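O-methyltransferase (Saccharopolyspora spinosa, PDB 4CE0) probably methylates the 4'-hydroxyl of the rhamnose of spinosyns, using S-adenosyl-L-methionine as methyl donor and magnesium as metal. Local coordinates at residues R59-V70 against P205-D213; V110-E118 against H133-L143. All blocks are in the same frame, centred on the assembly; numbering follows the deposited sequence.

Contact 1. Residues R59-V70 against P205-D213; sequences RLDNLQHCVEAV and PGGFVIIDD. With MG (magnesium ion), chain C.
Cys66 and Phe208 each set their first side-chain group anti to their own carbonyl carbon (chi1 -65° for Cys66), which brings the thiol over a face of the phenyl ring. Cys66 lies on a helix that packs on the mixed sheet of a Rossmann-like methyltransferase fold, and Phe208 on one of its strands. Helix 59-70 runs almost antiparallel to strand 207-211, their axes at 163° and 8.7 Å apart. Cys66 SG stands 3.8 Å from the centroid of the Phe208 ring, and Cys66 CB lies over the same face, so a sulfur-aromatic and a CH-pi contact share one ring. Val70 CG2 reaches that ring in its plane, at the edge, 3.8 Å from Phe208 CD1. Two residues along the strand, the tip of Ile210 enters between helix side chains: its CD1 is 3.8 Å from Cys66 SG and 3.9 Å from Leu63 CD1, and it also comes close to Asn62 OD1.

Where the strand ends, apolar packing gives way to charge. The bent Arg59 chain carries its guanidinium to Asp212, with which it forms a salt bridge, although the position of Asp212 OD1 is less certain. Arg183 on neighbouring strand 179-184 is a second partner of that oxygen, while Asp240 takes Arg59 NH1. Magnesium is coordinated by Asp212, Asp213, Asp185 and three waters, and the positive charges around Asp212 probably help to orient its carboxylate for the metal. Asp212 OD2 does double duty: it binds magnesium at 2.0 Å and accepts a bent hydrogen bond (137° at the hydrogen) from Arg59 NH2 at 2.9 Å.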
loop_
_atom_site.group_PDB
_atom_site.type_symbol
_atom_site.label_atom_id
_atom_site.label_comp_id
_atom_site.label_asym_id
_atom_site.label_seq_id
_atom_site.Cartn_x
_atom_site.Cartn_y
_atom_site.Cartn_z
ATOM N N ARG A 59 15.784 -2.357 6.688
ATOM C CA ARG A 59 16.262 -3.533 5.947
ATOM C C ARG A 59 15.533 -3.716 4.590
ATOM O O ARG A 59 16.093 -4.236 3.632
ATOM C CB ARG A 59 16.241 -4.760 6.847
ATOM C CG ARG A 59 17.079 -4.527 8.126
ATOM C CD ARG A 59 17.767 -5.767 8.627
ATOM N NE ARG A 59 16.861 -6.785 9.153
ATOM C CZ ARG A 59 16.350 -6.776 10.379
ATOM N NH1 ARG A 59 16.604 -5.775 11.217
ATOM N NH2 ARG A 59 15.582 -7.766 10.768
ATOM N N LEU A 60 14.298 -3.250 4.490
ATOM C CA LEU A 60 13.605 -3.285 3.202
ATOM C C LEU A 60 14.268 -2.262 2.275
ATOM O O LEU A 60 14.365 -2.495 1.059
ATOM C CB LEU A 60 12.113 -2.974 3.365
ATOM C CG LEU A 60 11.160 -4.100 3.734
ATOM C CD1 LEU A 60 9.816 -3.481 4.027
ATOM C CD2 LEU A 60 11.052 -5.163 2.640
ATOM N N ASP A 61 14.766 -1.149 2.838
ATOM C CA ASP A 61 15.466 -0.154 2.014
ATOM C C ASP A 61 16.774 -0.746 1.510
ATOM O O ASP A 61 17.228 -0.487 0.387
ATOM C CB ASP A 61 15.806 1.129 2.778
ATOM C CG ASP A 61 14.580 1.963 3.145
ATOM O OD1 ASP A 61 13.480 1.754 2.595
ATOM O OD2 ASP A 61 14.733 2.859 4.006
ATOM N N ASN A 62 17.436 -1.506 2.355
ATOM C CA ASN A 62 18.659 -2.156 1.901
ATOM C C ASN A 62 18.334 -3.115 0.765
ATOM O O ASN A 62 19.048 -3.198 -0.270
ATOM C CB ASN A 62 19.340 -2.880 3.066
ATOM C CG ASN A 62 20.394 -3.872 2.595
ATOM O OD1 ASN A 62 20.116 -5.067 2.458
ATOM N ND2 ASN A 62 21.579 -3.375 2.303
ATOM N N LEU A 63 17.233 -3.841 0.919
ATOM C CA LEU A 63 16.876 -4.851 -0.092
ATOM C C LEU A 63 16.618 -4.154 -1.427
ATOM O O LEU A 63 17.063 -4.608 -2.480
ATOM C CB LEU A 63 15.670 -5.650 0.377
ATOM C CG LEU A 63 15.201 -6.841 -0.463
ATOM C CD1 LEU A 63 16.337 -7.713 -0.866
ATOM C CD2 LEU A 63 14.179 -7.673 0.337
ATOM N N GLN A 64 15.962 -3.004 -1.374
ATOM C CA GLN A 64 15.664 -2.243 -2.586
ATOM C C GLN A 64 16.968 -1.741 -3.247
ATOM O O GLN A 64 17.092 -1.788 -4.456
ATOM C CB GLN A 64 14.784 -1.042 -2.264
ATOM C CG GLN A 64 14.435 -0.200 -3.523
ATOM C CD GLN A 64 13.392 0.866 -3.248
ATOM O OE1 GLN A 64 12.750 0.862 -2.203
ATOM N NE2 GLN A 64 13.239 1.808 -4.187
ATOM N N HIS A 65 17.896 -1.223 -2.443
ATOM C CA HIS A 65 19.205 -0.727 -2.928
ATOM C C HIS A 65 19.927 -1.832 -3.669
ATOM O O HIS A 65 20.395 -1.639 -4.795
ATOM C CB HIS A 65 20.081 -0.265 -1.745
ATOM C CG HIS A 65 21.492 0.088 -2.129
ATOM N ND1 HIS A 65 22.509 -0.842 -2.178
ATOM C CD2 HIS A 65 22.043 1.273 -2.481
ATOM C CE1 HIS A 65 23.629 -0.245 -2.550
ATOM N NE2 HIS A 65 23.377 1.038 -2.731
ATOM N N CYS A 66 19.974 -3.024 -3.065
ATOM C CA CYS A 66 20.648 -4.169 -3.697
ATOM C C CYS A 66 19.978 -4.647 -5.005
ATOM O O CYS A 66 20.635 -4.903 -6.007
ATOM C CB CYS A 66 20.755 -5.348 -2.715
ATOM S SG CYS A 66 21.808 -4.997 -1.260
ATOM N N VAL A 67 18.669 -4.822 -4.974
ATOM C CA VAL A 67 17.950 -5.288 -6.138
ATOM C C VAL A 67 18.120 -4.239 -7.240
ATOM O O VAL A 67 18.346 -4.612 -8.392
ATOM C CB VAL A 67 16.438 -5.482 -5.814
ATOM C CG1 VAL A 67 15.603 -5.745 -7.104
ATOM C CG2 VAL A 67 16.263 -6.586 -4.754
ATOM N N GLU A 68 18.012 -2.943 -6.889
ATOM C CA GLU A 68 18.097 -1.881 -7.912
ATOM C C GLU A 68 19.476 -1.821 -8.554
ATOM O O GLU A 68 19.599 -1.529 -9.748
ATOM C CB GLU A 68 17.699 -0.500 -7.353
ATOM C CG GLU A 68 16.159 -0.319 -7.272
ATOM C CD GLU A 68 15.708 1.007 -6.701
ATOM O OE1 GLU A 68 16.563 1.884 -6.509
ATOM O OE2 GLU A 68 14.491 1.170 -6.452
ATOM N N ALA A 69 20.503 -2.119 -7.764
ATOM C CA ALA A 69 21.894 -2.036 -8.221
ATOM C C ALA A 69 22.168 -3.158 -9.194
ATOM O O ALA A 69 22.804 -2.967 -10.248
ATOM C CB ALA A 69 22.861 -2.104 -7.030
ATOM N N VAL A 70 21.688 -4.339 -8.835
ATOM C CA VAL A 70 21.801 -5.515 -9.695
ATOM C C VAL A 70 21.116 -5.298 -11.047
ATOM O O VAL A 70 21.622 -5.737 -12.094
ATOM C CB VAL A 70 21.182 -6.718 -8.976
ATOM C CG1 VAL A 70 20.500 -7.653 -9.917
ATOM C CG2 VAL A 70 22.249 -7.444 -8.109
ATOM N N PRO A 205 29.081 -12.763 -9.946
ATOM C CA PRO A 205 29.912 -11.633 -9.534
ATOM C C PRO A 205 29.146 -10.323 -9.646
ATOM O O PRO A 205 28.364 -10.106 -10.578
ATOM C CB PRO A 205 31.103 -11.679 -10.515
ATOM C CG PRO A 205 30.635 -12.484 -11.665
ATOM C CD PRO A 205 29.663 -13.479 -11.097
ATOM N N GLY A 206 29.352 -9.469 -8.662
ATOM C CA GLY A 206 28.605 -8.234 -8.542
ATOM C C GLY A 206 27.249 -8.444 -7.882
ATOM O O GLY A 206 26.474 -7.496 -7.793
ATOM N N GLY A 207 26.955 -9.682 -7.473
ATOM C CA GLY A 207 25.705 -10.025 -6.791
ATOM C C GLY A 207 25.846 -9.768 -5.299
ATOM O O GLY A 207 26.961 -9.565 -4.813
ATOM N N PHE A 208 24.735 -9.808 -4.572
ATOM C CA PHE A 208 24.725 -9.463 -3.153
ATOM C C PHE A 208 24.357 -10.637 -2.277
ATOM O O PHE A 208 23.407 -11.405 -2.566
ATOM C CB PHE A 208 23.707 -8.347 -2.882
ATOM C CG PHE A 208 24.115 -7.002 -3.405
ATOM C CD1 PHE A 208 23.774 -6.615 -4.695
ATOM C CD2 PHE A 208 24.820 -6.104 -2.588
ATOM C CE1 PHE A 208 24.152 -5.379 -5.186
ATOM C CE2 PHE A 208 25.190 -4.866 -3.069
ATOM C CZ PHE A 208 24.856 -4.492 -4.368
ATOM N N VAL A 209 25.094 -10.756 -1.181
ATOM C CA VAL A 209 24.657 -11.580 -0.064
ATOM C C VAL A 209 24.203 -10.657 1.053
ATOM O O VAL A 209 24.965 -9.779 1.507
ATOM C CB VAL A 209 25.760 -12.487 0.510
ATOM C CG1 VAL A 209 25.137 -13.389 1.554
ATOM C CG2 VAL A 209 26.374 -13.296 -0.548
ATOM N N ILE A 210 22.960 -10.873 1.484
ATOM C CA ILE A 210 22.356 -10.142 2.567
ATOM C C ILE A 210 22.136 -11.077 3.762
ATOM O O ILE A 210 21.538 -12.148 3.649
ATOM C CB ILE A 210 21.042 -9.513 2.113
ATOM C CG1 ILE A 210 21.296 -8.469 1.022
ATOM C CG2 ILE A 210 20.339 -8.839 3.275
ATOM C CD1 ILE A 210 20.048 -7.992 0.368
ATOM N N ILE A 211 22.654 -10.680 4.911
ATOM C CA ILE A 211 22.561 -11.504 6.127
ATOM C C ILE A 211 21.640 -10.763 7.103
ATOM O O ILE A 211 22.033 -9.765 7.696
ATOM C CB ILE A 211 23.914 -11.706 6.786
ATOM C CG1 ILE A 211 24.975 -12.163 5.781
ATOM C CG2 ILE A 211 23.791 -12.707 7.929
ATOM C CD1 ILE A 211 24.794 -13.584 5.275
ATOM N N ASP A 212 20.420 -11.245 7.288
ATOM C CA ASP A 212 19.452 -10.417 7.962
ATOM C C ASP A 212 19.783 -10.252 9.449
ATOM O O ASP A 212 19.452 -9.232 10.027
ATOM C CB ASP A 212 18.026 -10.972 7.790
ATOM C CG ASP A 212 16.968 -10.008 8.304
ATOM O OD1 ASP A 212 16.706 -9.002 7.608
ATOM O OD2 ASP A 212 16.411 -10.229 9.407
ATOM N N ASP A 213 20.419 -11.262 10.045
ATOM C CA ASP A 213 20.734 -11.273 11.476
ATOM C C ASP A 213 22.204 -11.538 11.726
ATOM O O ASP A 213 22.573 -12.344 12.595
ATOM C CB ASP A 213 19.924 -12.357 12.196
ATOM C CG ASP A 213 18.457 -12.046 12.222
ATOM O OD1 ASP A 213 18.032 -11.282 13.118
ATOM O OD2 ASP A 213 17.741 -12.526 11.325
HETATM MG MG MG C . 15.983 -11.893 10.409
HETATM O O HOH W 1 15.581 -10.679 12.295
HETATM O O HOH W 2 13.867 -11.411 10.328
HETATM O O HOH W 3 15.197 -13.320 11.707
#

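Contact 2. Residues V110-E118 against H133-L143; sequences VDSFQGMPE and HEYNDVLGVSL. With SAH (S-adenosyl-L-homocysteine), chain B.
A water near the ribose hydroxyls bridges segments 110-118 and 133-143, probably donating to Leu139 O at 2.8 Å, accepting a hydrogen bond from Val141 N at 2.9 Å and meeting Gly115 N weakly. The loop so held forms part of the S-adenosyl-L-homocysteine pocket, in which an acidic residue at the end of a strand binds the ribose, as is usual in Rossmann-like methyltransferases. Here Asp111 OD1 accepts from SAH O2' at 2.8 Å and Asp111 OD2 from SAH O3' at 2.7 Å. The same OD1 turns its anti lone pair to Phe113 N at 2.6 Å, an Asx turn that fixes the carboxylate to the backbone of the loop.

Met116 N donates to Asp137 OD1 at 3.0 Å, the one direct hydrogen bond between the two segments. The bond is moderately bent, 149° at the hydrogen, and reaches the carboxylate on its syn side but 32° out of its plane. Bends at both chi2 (-65°) and chi3 fold Met116 back, so that its CE lies 3.7 Å from SAH C8 and meets the His133 ring obliquely, near ND1, while its CG packs on Leu139 CD1. Near it Gly115 and Gly140 bring the two backbones close together.

The Phe113 ring is sandwiched: Asp111 CB covers one face, Leu143 CD1 lies over the other at 3.9 Å from the ring centroid, and Val141 O sits at the edge in plane. Phe113 also touches Phe162 and Pro164 at strand 160-164 and Val146 of helix 143-152, which anchors the cofactor loop between the end of strand 107-111, its neighbour strand and the following helix.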
loop_
_atom_site.group_PDB
_atom_site.type_symbol
_atom_site.label_atom_id
_atom_site.label_comp_id
_atom_site.label_asym_id
_atom_site.label_seq_id
_atom_site.Cartn_x
_atom_site.Cartn_y
_atom_site.Cartn_z
ATOM N N VAL A 110 12.081 -19.625 -0.502
ATOM C CA VAL A 110 12.642 -20.867 0.007
ATOM C C VAL A 110 12.483 -20.979 1.509
ATOM O O VAL A 110 13.072 -20.210 2.282
ATOM C CB VAL A 110 14.156 -21.007 -0.303
ATOM C CG1 VAL A 110 14.595 -22.425 -0.067
ATOM C CG2 VAL A 110 14.520 -20.533 -1.707
ATOM N N ASP A 111 11.733 -21.982 1.930
ATOM C CA ASP A 111 11.395 -22.113 3.327
ATOM C C ASP A 111 10.925 -23.527 3.628
ATOM O O ASP A 111 10.612 -24.298 2.713
ATOM C CB ASP A 111 10.284 -21.121 3.669
ATOM C CG ASP A 111 10.206 -20.830 5.158
ATOM O OD1 ASP A 111 9.651 -21.668 5.909
ATOM O OD2 ASP A 111 10.676 -19.755 5.570
ATOM N N SER A 112 10.858 -23.874 4.909
ATOM C CA SER A 112 10.173 -25.113 5.302
ATOM C C SER A 112 8.652 -24.952 5.191
ATOM O O SER A 112 7.947 -25.910 4.915
ATOM C CB SER A 112 10.495 -25.467 6.742
ATOM O OG SER A 112 9.979 -24.458 7.573
ATOM N N PHE A 113 8.164 -23.733 5.411
ATOM C CA PHE A 113 6.725 -23.445 5.512
ATOM C C PHE A 113 6.102 -24.194 6.700
ATOM O O PHE A 113 4.901 -24.459 6.716
ATOM C CB PHE A 113 5.975 -23.715 4.196
ATOM C CG PHE A 113 6.469 -22.866 3.031
ATOM C CD1 PHE A 113 6.107 -21.518 2.920
ATOM C CD2 PHE A 113 7.324 -23.404 2.069
ATOM C CE1 PHE A 113 6.591 -20.738 1.883
ATOM C CE2 PHE A 113 7.807 -22.625 1.021
ATOM C CZ PHE A 113 7.428 -21.288 0.923
ATOM N N GLN A 114 6.941 -24.493 7.692
ATOM C CA GLN A 114 6.534 -25.109 8.961
ATOM C C GLN A 114 7.282 -24.468 10.125
ATOM O O GLN A 114 7.221 -24.958 11.245
ATOM C CB GLN A 114 6.887 -26.599 8.998
ATOM C CG GLN A 114 6.515 -27.386 7.774
ATOM C CD GLN A 114 7.326 -28.665 7.659
ATOM O OE1 GLN A 114 7.462 -29.426 8.622
ATOM N NE2 GLN A 114 7.886 -28.899 6.480
ATOM N N GLY A 115 8.026 -23.401 9.857
ATOM C CA GLY A 115 8.804 -22.759 10.903
ATOM C C GLY A 115 10.164 -23.404 11.065
ATOM O O GLY A 115 10.650 -24.096 10.158
ATOM N N MET A 116 10.758 -23.171 12.231
ATOM C CA MET A 116 12.136 -23.562 12.539
ATOM C C MET A 116 12.239 -25.063 12.833
ATOM O O MET A 116 11.316 -25.640 13.386
ATOM C CB MET A 116 12.608 -22.818 13.782
ATOM C CG MET A 116 12.200 -21.351 13.840
ATOM S SD MET A 116 12.923 -20.304 12.554
ATOM C CE MET A 116 14.676 -20.495 12.848
ATOM N N PRO A 117 13.376 -25.682 12.486
ATOM C CA PRO A 117 13.627 -27.082 12.876
ATOM C C PRO A 117 14.007 -27.225 14.364
ATOM O O PRO A 117 14.219 -26.208 15.030
ATOM C CB PRO A 117 14.806 -27.485 11.981
ATOM C CG PRO A 117 15.547 -26.193 11.725
ATOM C CD PRO A 117 14.491 -25.107 11.703
ATOM N N GLU A 118 14.055 -28.458 14.877
ATOM C CA GLU A 118 14.600 -28.729 16.219
ATOM C C GLU A 118 16.128 -28.783 16.224
ATOM O O GLU A 118 16.716 -29.608 15.526
ATOM C CB GLU A 118 14.066 -30.057 16.749
ATOM C CG GLU A 118 12.669 -29.986 17.356
ATOM C CD GLU A 118 11.807 -31.201 17.009
ATOM O OE1 GLU A 118 12.376 -32.290 16.764
ATOM O OE2 GLU A 118 10.560 -31.073 16.978
ATOM N N HIS A 133 14.306 -22.180 19.152
ATOM C CA HIS A 133 13.399 -21.404 18.297
ATOM C C HIS A 133 12.094 -22.071 17.928
ATOM O O HIS A 133 11.092 -21.393 17.707
ATOM C CB HIS A 133 14.132 -21.017 17.025
ATOM C CG HIS A 133 14.915 -19.756 17.157
ATOM N ND1 HIS A 133 15.924 -19.412 16.293
ATOM C CD2 HIS A 133 14.818 -18.752 18.062
ATOM C CE1 HIS A 133 16.427 -18.237 16.654
ATOM N NE2 HIS A 133 15.775 -17.823 17.723
ATOM N N GLU A 134 12.110 -23.392 17.835
ATOM C CA GLU A 134 10.907 -24.122 17.461
ATOM C C GLU A 134 9.751 -23.921 18.458
ATOM O O GLU A 134 8.588 -24.115 18.107
ATOM C CB GLU A 134 11.172 -25.618 17.218
ATOM C CG GLU A 134 12.449 -26.203 17.786
ATOM C CD GLU A 134 12.397 -26.357 19.284
ATOM O OE1 GLU A 134 11.467 -27.021 19.787
ATOM O OE2 GLU A 134 13.292 -25.829 19.959
ATOM N N TYR A 135 10.081 -23.540 19.694
ATOM C CA TYR A 135 9.088 -23.146 20.709
ATOM C C TYR A 135 8.066 -22.208 20.126
ATOM O O TYR A 135 6.868 -22.327 20.378
ATOM C CB TYR A 135 9.752 -22.336 21.812
ATOM C CG TYR A 135 9.833 -22.926 23.189
ATOM C CD1 TYR A 135 10.040 -24.282 23.381
ATOM C CD2 TYR A 135 9.797 -22.090 24.317
ATOM C CE1 TYR A 135 10.177 -24.802 24.675
ATOM C CE2 TYR A 135 9.923 -22.595 25.590
ATOM C CZ TYR A 135 10.115 -23.955 25.764
ATOM O OH TYR A 135 10.251 -24.433 27.053
ATOM N N ASN A 136 8.583 -21.261 19.354
ATOM C CA ASN A 136 7.814 -20.124 18.889
ATOM C C ASN A 136 7.269 -20.381 17.489
ATOM O O ASN A 136 6.919 -19.443 16.768
ATOM C CB ASN A 136 8.675 -18.843 18.917
ATOM C CG ASN A 136 9.023 -18.366 20.353
ATOM O OD1 ASN A 136 8.209 -17.720 21.025
ATOM N ND2 ASN A 136 10.248 -18.646 20.797
ATOM N N ASP A 137 7.145 -21.651 17.103
ATOM C CA ASP A 137 6.694 -21.956 15.746
ATOM C C ASP A 137 5.286 -21.449 15.416
ATOM O O ASP A 137 4.464 -22.159 14.894
ATOM C CB ASP A 137 6.863 -23.440 15.396
ATOM C CG ASP A 137 8.259 -23.757 14.857
ATOM O OD1 ASP A 137 9.023 -22.808 14.594
ATOM O OD2 ASP A 137 8.589 -24.953 14.683
ATOM N N VAL A 138 5.019 -20.193 15.744
ATOM C CA VAL A 138 4.134 -19.351 14.945
ATOM C C VAL A 138 5.036 -18.445 14.054
ATOM O O VAL A 138 4.635 -17.394 13.529
ATOM C CB VAL A 138 3.108 -18.605 15.809
ATOM C CG1 VAL A 138 3.536 -17.134 16.123
ATOM C CG2 VAL A 138 1.747 -18.711 15.136
ATOM N N LEU A 139 6.281 -18.892 13.933
ATOM C CA LEU A 139 7.124 -18.615 12.788
ATOM C C LEU A 139 6.791 -19.578 11.654
ATOM O O LEU A 139 7.376 -19.505 10.562
ATOM C CB LEU A 139 8.572 -18.797 13.197
ATOM C CG LEU A 139 8.981 -17.797 14.269
ATOM C CD1 LEU A 139 10.178 -18.328 15.066
ATOM C CD2 LEU A 139 9.297 -16.507 13.584
ATOM N N GLY A 140 5.857 -20.486 11.935
ATOM C CA GLY A 140 5.375 -21.454 10.973
ATOM C C GLY A 140 4.214 -20.918 10.162
ATOM O O GLY A 140 3.090 -20.782 10.668
ATOM N N VAL A 141 4.491 -20.618 8.894
ATOM C CA VAL A 141 3.485 -20.095 7.983
ATOM C C VAL A 141 3.451 -20.980 6.744
ATOM O O VAL A 141 4.458 -21.103 6.015
ATOM C CB VAL A 141 3.809 -18.645 7.594
ATOM C CG1 VAL A 141 2.714 -18.054 6.668
ATOM C CG2 VAL A 141 4.008 -17.791 8.843
ATOM N N SER A 142 2.305 -21.622 6.538
ATOM C CA SER A 142 2.085 -22.556 5.433
ATOM C C SER A 142 2.290 -21.939 4.042
ATOM O O SER A 142 2.119 -20.729 3.845
ATOM C CB SER A 142 0.646 -23.100 5.499
ATOM O OG SER A 142 -0.301 -22.065 5.244
ATOM N N LEU A 143 2.621 -22.791 3.078
ATOM C CA LEU A 143 2.806 -22.375 1.690
ATOM C C LEU A 143 1.515 -21.730 1.192
ATOM O O LEU A 143 1.516 -20.719 0.483
ATOM C CB LEU A 143 3.187 -23.592 0.824
ATOM C CG LEU A 143 3.439 -23.427 -0.691
ATOM C CD1 LEU A 143 4.474 -22.339 -0.955
ATOM C CD2 LEU A 143 3.917 -24.759 -1.275
HETATM N N SAH B . 9.873 -11.650 7.910
HETATM C CA SAH B . 11.125 -12.420 7.835
HETATM C CB SAH B . 11.016 -13.906 8.067
HETATM C CG SAH B . 12.166 -14.889 8.286
HETATM S SD SAH B . 11.686 -15.796 9.787
HETATM C C SAH B . 11.429 -12.164 6.413
HETATM O O SAH B . 12.259 -12.907 5.917
HETATM O OXT SAH B . 10.668 -11.095 5.987
HETATM C "C5'" SAH B . 12.664 -17.332 9.628
HETATM C "C4'" SAH B . 12.149 -18.303 8.556
HETATM O "O4'" SAH B . 13.139 -19.258 8.233
HETATM C "C3'" SAH B . 10.924 -19.122 8.973
HETATM O "O3'" SAH B . 9.907 -18.876 8.024
HETATM C "C2'" SAH B . 11.355 -20.594 9.004
HETATM O "O2'" SAH B . 10.385 -21.597 8.630
HETATM C "C1'" SAH B . 12.573 -20.558 8.077
HETATM N N9 SAH B . 13.642 -21.553 8.332
HETATM C C8 SAH B . 14.632 -21.437 9.284
HETATM N N7 SAH B . 15.442 -22.498 9.165
HETATM C C5 SAH B . 15.021 -23.266 8.137
HETATM C C6 SAH B . 15.474 -24.464 7.580
HETATM N N6 SAH B . 16.552 -25.083 8.058
HETATM N N1 SAH B . 14.798 -25.027 6.525
HETATM C C2 SAH B . 13.686 -24.418 5.979
HETATM N N3 SAH B . 13.234 -23.255 6.558
HETATM C C4 SAH B . 13.900 -22.664 7.589
HETATM O O HOH W 4 7.342 -20.979 8.230
#

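In the fold
From the N terminus, helix 56-73 supplies the first half of contact 1 and waits for residues 205-213, 135 positions beyond its segment. Within that long loop the chain builds strands 78-82 and 107-111, then closes the much shorter loop of contact 2, 110-118 against 133-143, so contact 2 is nested inside contact 1. Their centres lie 24 Å apart, on opposite sides of the chain's centre, and they do not touch. Both reach the same sheet: strands 78-82 and 179-184 separate 107-111 from 207-211. Contact 1 ties a helix to the sheet beside the magnesium site, while contact 2 shapes the ribose and adenine end of the cofactor pocket.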